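Local coordinates for N-acetylglucosamine-6-phosphate deacetylase (Thermotoga maritima, PDB 1O12), which probably removes the acetyl group from N-acetylglucosamine-6-phosphate, as a metal-dependent hydrolase with one divalent metal cation per subunit, at residues T70-M78 with F90-S98; E347-L355 with V363-V371. All coordinates share one frame; numbering follows the deposited sequence.

Contact 1: T70-M78 with F90-S98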
# COMPACT_ATOMS: atom_id res chain seq x y z
N THR A 70 18.20 2.86 -28.71
CA THR A 70 17.19 3.67 -29.34
C THR A 70 17.88 5.00 -29.74
O THR A 70 17.45 5.67 -30.69
CB THR A 70 16.04 3.90 -28.33
OG1 THR A 70 15.35 2.66 -28.13
CG2 THR A 70 15.05 4.96 -28.82
N MSE A 71 18.96 5.35 -29.04
CA MSE A 71 19.66 6.58 -29.36
C MSE A 71 20.33 6.51 -30.75
O MSE A 71 20.49 7.53 -31.42
CB MSE A 71 20.69 6.93 -28.27
CG MSE A 71 20.08 7.34 -26.92
SE MSE A 71 18.45 8.51 -26.96
CE MSE A 71 19.28 10.28 -26.78
N ASN A 72 20.71 5.31 -31.17
CA ASN A 72 21.33 5.11 -32.48
C ASN A 72 20.32 4.55 -33.49
O ASN A 72 20.65 4.28 -34.64
CB ASN A 72 22.56 4.20 -32.34
CG ASN A 72 23.66 4.84 -31.44
OD1 ASN A 72 24.30 5.84 -31.83
ND2 ASN A 72 23.87 4.27 -30.25
N CYS A 73 19.08 4.39 -33.03
CA CYS A 73 17.97 3.92 -33.83
C CYS A 73 18.15 2.57 -34.45
O CYS A 73 17.83 2.36 -35.62
CB CYS A 73 17.66 4.92 -34.93
SG CYS A 73 17.41 6.61 -34.33
N ASP A 74 18.66 1.63 -33.65
CA ASP A 74 18.87 0.27 -34.12
C ASP A 74 17.57 -0.51 -33.95
O ASP A 74 17.52 -1.52 -33.26
CB ASP A 74 19.98 -0.39 -33.30
CG ASP A 74 21.23 0.46 -33.24
OD1 ASP A 74 21.82 0.70 -34.32
OD2 ASP A 74 21.62 0.89 -32.13
N PHE A 75 16.51 -0.04 -34.58
CA PHE A 75 15.21 -0.68 -34.50
C PHE A 75 15.23 -2.11 -35.02
O PHE A 75 14.71 -3.03 -34.37
CB PHE A 75 14.17 0.14 -35.28
CG PHE A 75 14.15 1.59 -34.88
CD1 PHE A 75 14.27 2.59 -35.84
CD2 PHE A 75 14.05 1.95 -33.54
CE1 PHE A 75 14.29 3.93 -35.48
CE2 PHE A 75 14.07 3.30 -33.15
CZ PHE A 75 14.20 4.30 -34.13
N SER A 76 15.82 -2.32 -36.19
CA SER A 76 15.89 -3.65 -36.77
C SER A 76 16.55 -4.65 -35.84
O SER A 76 16.11 -5.79 -35.75
CB SER A 76 16.67 -3.62 -38.07
OG SER A 76 16.56 -4.89 -38.69
N GLU A 77 17.61 -4.23 -35.17
CA GLU A 77 18.29 -5.14 -34.26
C GLU A 77 17.41 -5.43 -33.06
O GLU A 77 17.22 -6.59 -32.69
CB GLU A 77 19.65 -4.61 -33.79
CG GLU A 77 20.72 -4.59 -34.85
CD GLU A 77 20.52 -3.44 -35.82
OE1 GLU A 77 21.21 -3.42 -36.87
OE2 GLU A 77 19.70 -2.54 -35.52
N MSE A 78 16.88 -4.37 -32.45
CA MSE A 78 16.01 -4.54 -31.29
C MSE A 78 14.84 -5.46 -31.63
O MSE A 78 14.59 -6.43 -30.90
CB MSE A 78 15.49 -3.19 -30.83
CG MSE A 78 16.59 -2.30 -30.29
SE MSE A 78 16.05 -0.50 -29.72
CE MSE A 78 15.04 -0.96 -28.11
N PHE A 90 6.57 -3.25 -29.20
CA PHE A 90 7.42 -2.51 -28.28
C PHE A 90 7.53 -1.04 -28.65
O PHE A 90 7.14 -0.60 -29.75
CB PHE A 90 8.80 -3.17 -28.17
CG PHE A 90 9.75 -2.84 -29.31
CD1 PHE A 90 10.78 -1.90 -29.13
CD2 PHE A 90 9.69 -3.54 -30.50
CE1 PHE A 90 11.74 -1.69 -30.13
CE2 PHE A 90 10.63 -3.34 -31.49
CZ PHE A 90 11.66 -2.41 -31.31
N LEU A 91 8.02 -0.28 -27.69
CA LEU A 91 8.21 1.15 -27.80
C LEU A 91 9.67 1.42 -27.47
O LEU A 91 10.11 1.21 -26.32
CB LEU A 91 7.28 1.85 -26.80
CG LEU A 91 6.11 2.75 -27.19
CD1 LEU A 91 5.41 2.25 -28.44
CD2 LEU A 91 5.15 2.85 -25.99
N ALA A 92 10.42 1.83 -28.49
CA ALA A 92 11.83 2.19 -28.36
C ALA A 92 11.78 3.44 -27.49
O ALA A 92 11.22 4.45 -27.87
CB ALA A 92 12.41 2.49 -29.73
N THR A 93 12.37 3.37 -26.32
CA THR A 93 12.33 4.44 -25.35
C THR A 93 13.58 5.28 -25.32
O THR A 93 14.69 4.77 -25.33
CB THR A 93 12.07 3.84 -23.94
OG1 THR A 93 11.04 2.84 -24.06
CG2 THR A 93 11.62 4.91 -22.94
N THR A 94 13.39 6.59 -25.26
CA THR A 94 14.51 7.51 -25.23
C THR A 94 14.83 7.90 -23.80
O THR A 94 14.16 7.47 -22.85
CB THR A 94 14.16 8.79 -25.98
OG1 THR A 94 13.00 9.38 -25.36
CG2 THR A 94 13.84 8.49 -27.44
N VAL A 95 15.88 8.69 -23.63
CA VAL A 95 16.22 9.23 -22.32
C VAL A 95 16.22 10.75 -22.55
O VAL A 95 15.99 11.18 -23.67
CB VAL A 95 17.59 8.74 -21.83
CG1 VAL A 95 17.50 7.28 -21.47
CG2 VAL A 95 18.64 8.95 -22.90
N SER A 96 16.45 11.55 -21.51
CA SER A 96 16.49 13.00 -21.71
C SER A 96 17.57 13.34 -22.74
O SER A 96 18.68 12.80 -22.72
CB SER A 96 16.78 13.72 -20.40
OG SER A 96 15.68 13.59 -19.51
N THR A 97 17.22 14.24 -23.66
CA THR A 97 18.16 14.60 -24.71
C THR A 97 17.77 15.91 -25.39
O THR A 97 16.89 16.63 -24.92
CB THR A 97 18.24 13.42 -25.73
OG1 THR A 97 19.42 13.58 -26.54
CG2 THR A 97 16.96 13.35 -26.61
N SER A 98 18.42 16.21 -26.51
CA SER A 98 18.13 17.45 -27.23
C SER A 98 16.91 17.37 -28.14
O SER A 98 16.55 16.30 -28.61
CB SER A 98 19.36 17.87 -28.07
OG SER A 98 19.84 16.81 -28.89
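T70 lies against strand 87-93, where its side chain packs on A92 and on the backbone of T93. Its CB is 3.4 Å from T93 O, and OG1 meets A92 CB at the same 3.4 Å. The threonine holds CG2 opposite its own backbone N, with OG1 on the N side (chi1 -69°). The methyl thereby rests by T93 O, with A92 CB and T94 CG2 also near, while the hydroxyl is hydrogen-bonded to H63 O. F75 offers its ring edge: A92 CB lies near the ring plane, 3.9 Å from F75 CE2. Further back, M78 crosses F90 at about a right angle, its CB 3.9 Å from F90 CZ and its CE near F90 CE1.

Selenomethionine M71 is partly exposed and more loosely held at its selenium. Bent at chi2 (-40°) and chi3, it leaves SE 4.1 Å from V95 CG2, yet its methyl CE still closes tip to tip on T97, 3.3 Å from T97 OG1. No hydrogen bond joins the two segments, so the contact rests on packing.

Strand 87-93 is one of the strands of the amidohydrolase TIM barrel, and its C-terminal side leads to the metal site, where T93 neighbours the iron ligand E127. Helix 99-115 packs against M71, F75 and T97, strand 61-65 against M78, F90 and V95, and strand 121-127 against L91, T93 and T94.

Contact 2: E347-L355 with V363-V371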
# COMPACT_ATOMS: atom_id res chain seq x y z
N GLU A 347 -11.46 -14.84 -31.03
CA GLU A 347 -11.86 -14.68 -32.41
C GLU A 347 -12.05 -13.22 -32.81
O GLU A 347 -12.71 -12.45 -32.11
CB GLU A 347 -13.12 -15.48 -32.66
CG GLU A 347 -12.79 -16.94 -32.84
CD GLU A 347 -13.99 -17.85 -32.73
OE1 GLU A 347 -15.10 -17.41 -33.14
OE2 GLU A 347 -13.82 -19.01 -32.26
N GLY A 348 -11.43 -12.84 -33.92
CA GLY A 348 -11.54 -11.49 -34.43
C GLY A 348 -10.34 -10.60 -34.19
O GLY A 348 -10.26 -9.50 -34.75
N THR A 349 -9.40 -11.05 -33.37
CA THR A 349 -8.24 -10.23 -33.06
C THR A 349 -6.96 -10.62 -33.83
O THR A 349 -6.90 -11.65 -34.50
CB THR A 349 -7.97 -10.27 -31.56
OG1 THR A 349 -7.53 -11.59 -31.19
CG2 THR A 349 -9.24 -9.94 -30.78
N ARG A 350 -5.94 -9.77 -33.72
CA ARG A 350 -4.67 -10.01 -34.38
C ARG A 350 -3.89 -11.20 -33.81
O ARG A 350 -3.79 -11.37 -32.59
CB ARG A 350 -3.78 -8.76 -34.31
CG ARG A 350 -4.46 -7.49 -34.81
CD ARG A 350 -4.64 -7.47 -36.32
NE ARG A 350 -3.51 -6.83 -37.01
CZ ARG A 350 -3.17 -5.53 -36.91
NH1 ARG A 350 -3.85 -4.69 -36.13
NH2 ARG A 350 -2.13 -5.08 -37.61
N ALA A 351 -3.31 -11.99 -34.70
CA ALA A 351 -2.55 -13.14 -34.26
C ALA A 351 -1.11 -12.83 -33.82
O ALA A 351 -0.15 -13.25 -34.45
CB ALA A 351 -2.54 -14.23 -35.33
N ASP A 352 -0.96 -12.05 -32.74
CA ASP A 352 0.38 -11.81 -32.19
C ASP A 352 0.38 -12.76 -30.99
O ASP A 352 -0.35 -12.55 -30.01
CB ASP A 352 0.57 -10.34 -31.76
CG ASP A 352 0.71 -9.37 -32.96
OD1 ASP A 352 0.87 -9.85 -34.10
OD2 ASP A 352 0.66 -8.13 -32.75
N LEU A 353 1.17 -13.82 -31.08
CA LEU A 353 1.17 -14.83 -30.04
C LEU A 353 2.54 -15.33 -29.64
O LEU A 353 3.50 -15.19 -30.40
CB LEU A 353 0.36 -16.02 -30.50
CG LEU A 353 -1.04 -15.79 -31.05
CD1 LEU A 353 -1.40 -16.91 -32.02
CD2 LEU A 353 -2.02 -15.70 -29.90
N VAL A 354 2.63 -15.91 -28.45
CA VAL A 354 3.87 -16.50 -28.00
C VAL A 354 3.57 -17.87 -27.42
O VAL A 354 2.66 -18.04 -26.59
CB VAL A 354 4.60 -15.61 -26.95
CG1 VAL A 354 3.70 -15.33 -25.76
CG2 VAL A 354 5.91 -16.29 -26.52
N LEU A 355 4.32 -18.87 -27.86
CA LEU A 355 4.16 -20.23 -27.35
C LEU A 355 5.32 -20.48 -26.37
O LEU A 355 6.46 -20.14 -26.66
CB LEU A 355 4.22 -21.25 -28.48
CG LEU A 355 3.85 -22.67 -28.04
CD1 LEU A 355 2.32 -22.76 -27.81
CD2 LEU A 355 4.31 -23.67 -29.11
N VAL A 363 9.31 -20.59 -26.83
CA VAL A 363 9.69 -21.57 -27.82
C VAL A 363 9.21 -21.15 -29.21
O VAL A 363 9.62 -21.71 -30.21
CB VAL A 363 9.18 -23.01 -27.42
CG1 VAL A 363 8.34 -22.94 -26.18
CG2 VAL A 363 8.38 -23.66 -28.53
N MSE A 364 8.38 -20.13 -29.30
CA MSE A 364 7.91 -19.70 -30.60
C MSE A 364 7.12 -18.41 -30.52
O MSE A 364 6.28 -18.23 -29.63
CB MSE A 364 7.04 -20.79 -31.24
CG MSE A 364 6.53 -20.41 -32.64
SE MSE A 364 5.72 -21.90 -33.69
CE MSE A 364 3.84 -21.36 -33.75
N THR A 365 7.40 -17.50 -31.44
CA THR A 365 6.72 -16.22 -31.46
C THR A 365 6.08 -16.03 -32.82
O THR A 365 6.65 -16.39 -33.85
CB THR A 365 7.72 -15.06 -31.16
OG1 THR A 365 8.36 -15.31 -29.90
CG2 THR A 365 7.02 -13.72 -31.10
N ILE A 366 4.88 -15.48 -32.82
CA ILE A 366 4.13 -15.23 -34.03
C ILE A 366 3.71 -13.78 -34.03
O ILE A 366 3.17 -13.31 -33.05
CB ILE A 366 2.90 -16.13 -34.06
CG1 ILE A 366 3.38 -17.60 -34.05
CG2 ILE A 366 1.99 -15.78 -35.26
CD1 ILE A 366 2.32 -18.62 -33.71
N LYS A 367 3.96 -13.09 -35.14
CA LYS A 367 3.62 -11.67 -35.32
C LYS A 367 2.76 -11.67 -36.58
O LYS A 367 3.22 -12.12 -37.62
CB LYS A 367 4.90 -10.86 -35.60
CG LYS A 367 4.97 -9.48 -35.01
CD LYS A 367 3.81 -8.61 -35.40
CE LYS A 367 3.94 -7.26 -34.73
NZ LYS A 367 2.64 -6.67 -34.28
N GLU A 368 1.52 -11.20 -36.51
CA GLU A 368 0.70 -11.23 -37.71
C GLU A 368 0.74 -12.62 -38.39
O GLU A 368 1.30 -12.75 -39.47
CB GLU A 368 1.19 -10.20 -38.73
CG GLU A 368 0.62 -8.82 -38.54
CD GLU A 368 -0.89 -8.79 -38.71
OE1 GLU A 368 -1.36 -8.98 -39.86
OE2 GLU A 368 -1.62 -8.59 -37.71
N GLY A 369 0.19 -13.64 -37.74
CA GLY A 369 0.16 -14.98 -38.30
C GLY A 369 1.43 -15.59 -38.88
O GLY A 369 1.39 -16.71 -39.40
N GLU A 370 2.55 -14.88 -38.81
CA GLU A 370 3.81 -15.41 -39.32
C GLU A 370 4.76 -15.72 -38.15
O GLU A 370 4.97 -14.89 -37.27
CB GLU A 370 4.50 -14.40 -40.25
CG GLU A 370 3.68 -13.97 -41.48
CD GLU A 370 3.44 -15.11 -42.47
OE1 GLU A 370 4.44 -15.78 -42.85
OE2 GLU A 370 2.27 -15.33 -42.88
N VAL A 371 5.32 -16.93 -38.16
CA VAL A 371 6.27 -17.36 -37.14
C VAL A 371 7.52 -16.53 -37.31
O VAL A 371 8.15 -16.60 -38.35
CB VAL A 371 6.70 -18.80 -37.38
CG1 VAL A 371 7.60 -19.28 -36.26
CG2 VAL A 371 5.47 -19.66 -37.57
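L353 and I366 form an antiparallel, hydrogen-bonded pair in the beta hairpin of strands 353-356 and 362-367. I366 N donates to L353 O at 2.8 Å, and the reverse bond, from L353 N to I366 O, completes the pair. Beyond the non-hydrogen-bonded pair V354-T365, L355 N reaches M364 O at 2.7 Å, in the carbonyl plane and nearly straight at 172°. L355 O accepts from both V363 N and M364 N, the mark of a classic beta bulge. On one face the CB atoms of L353 and I366, and of L355 and M364, lie against each other; on the other, V354 CG2 comes to 3.7 Å from M364 O.

One residue before L353, opposite K367, D352 binds through its carboxylate. OD1 receives E368 N at 2.8 Å, nearly along its C-O axis, and OD2 takes K367 NZ at 2.9 Å from above the carboxylate plane in a salt bridge. The lysine lies alongside the aspartate, its chain bent at chi2 (-55°), with CD passing close to OD1. Replacing D352 by an alanine removes both carboxylate oxygens, which would probably leave the K367 ammonium and the E368 amide without these partners and the lysine end freer to turn. R350, in the loop before the strand, bends at chi2 and chi3 to reach E368 in the turn; R350 NE meets E368 OE2 at 2.7 Å in a salt bridge, from above the carboxylate plane.

Farther out, V354 and L355 pack on strand 52-59, while T365 OG1 is hydrogen-bonded to Y83 O.

Overall arrangement
From the N terminus, the chain first builds strands 14-16 to 52-59, then reaches contact 1, which closes the short loop through helix 75-83 into strand 87-93. It next runs through the rest of the barrel before contact 2 closes the hairpin of strands 353-356 and 362-367 near the C terminus. The two contacts follow in series, neither nested nor crossed. Their centres lie 24 Å apart and their nearest atoms about 7 Å, without touching. Strand 52-59 links them: it pairs in parallel with strand 87-93 of contact 1 and antiparallel with strand 353-356 of contact 2, joining the metal-bearing barrel to the strands formed by the two chain ends.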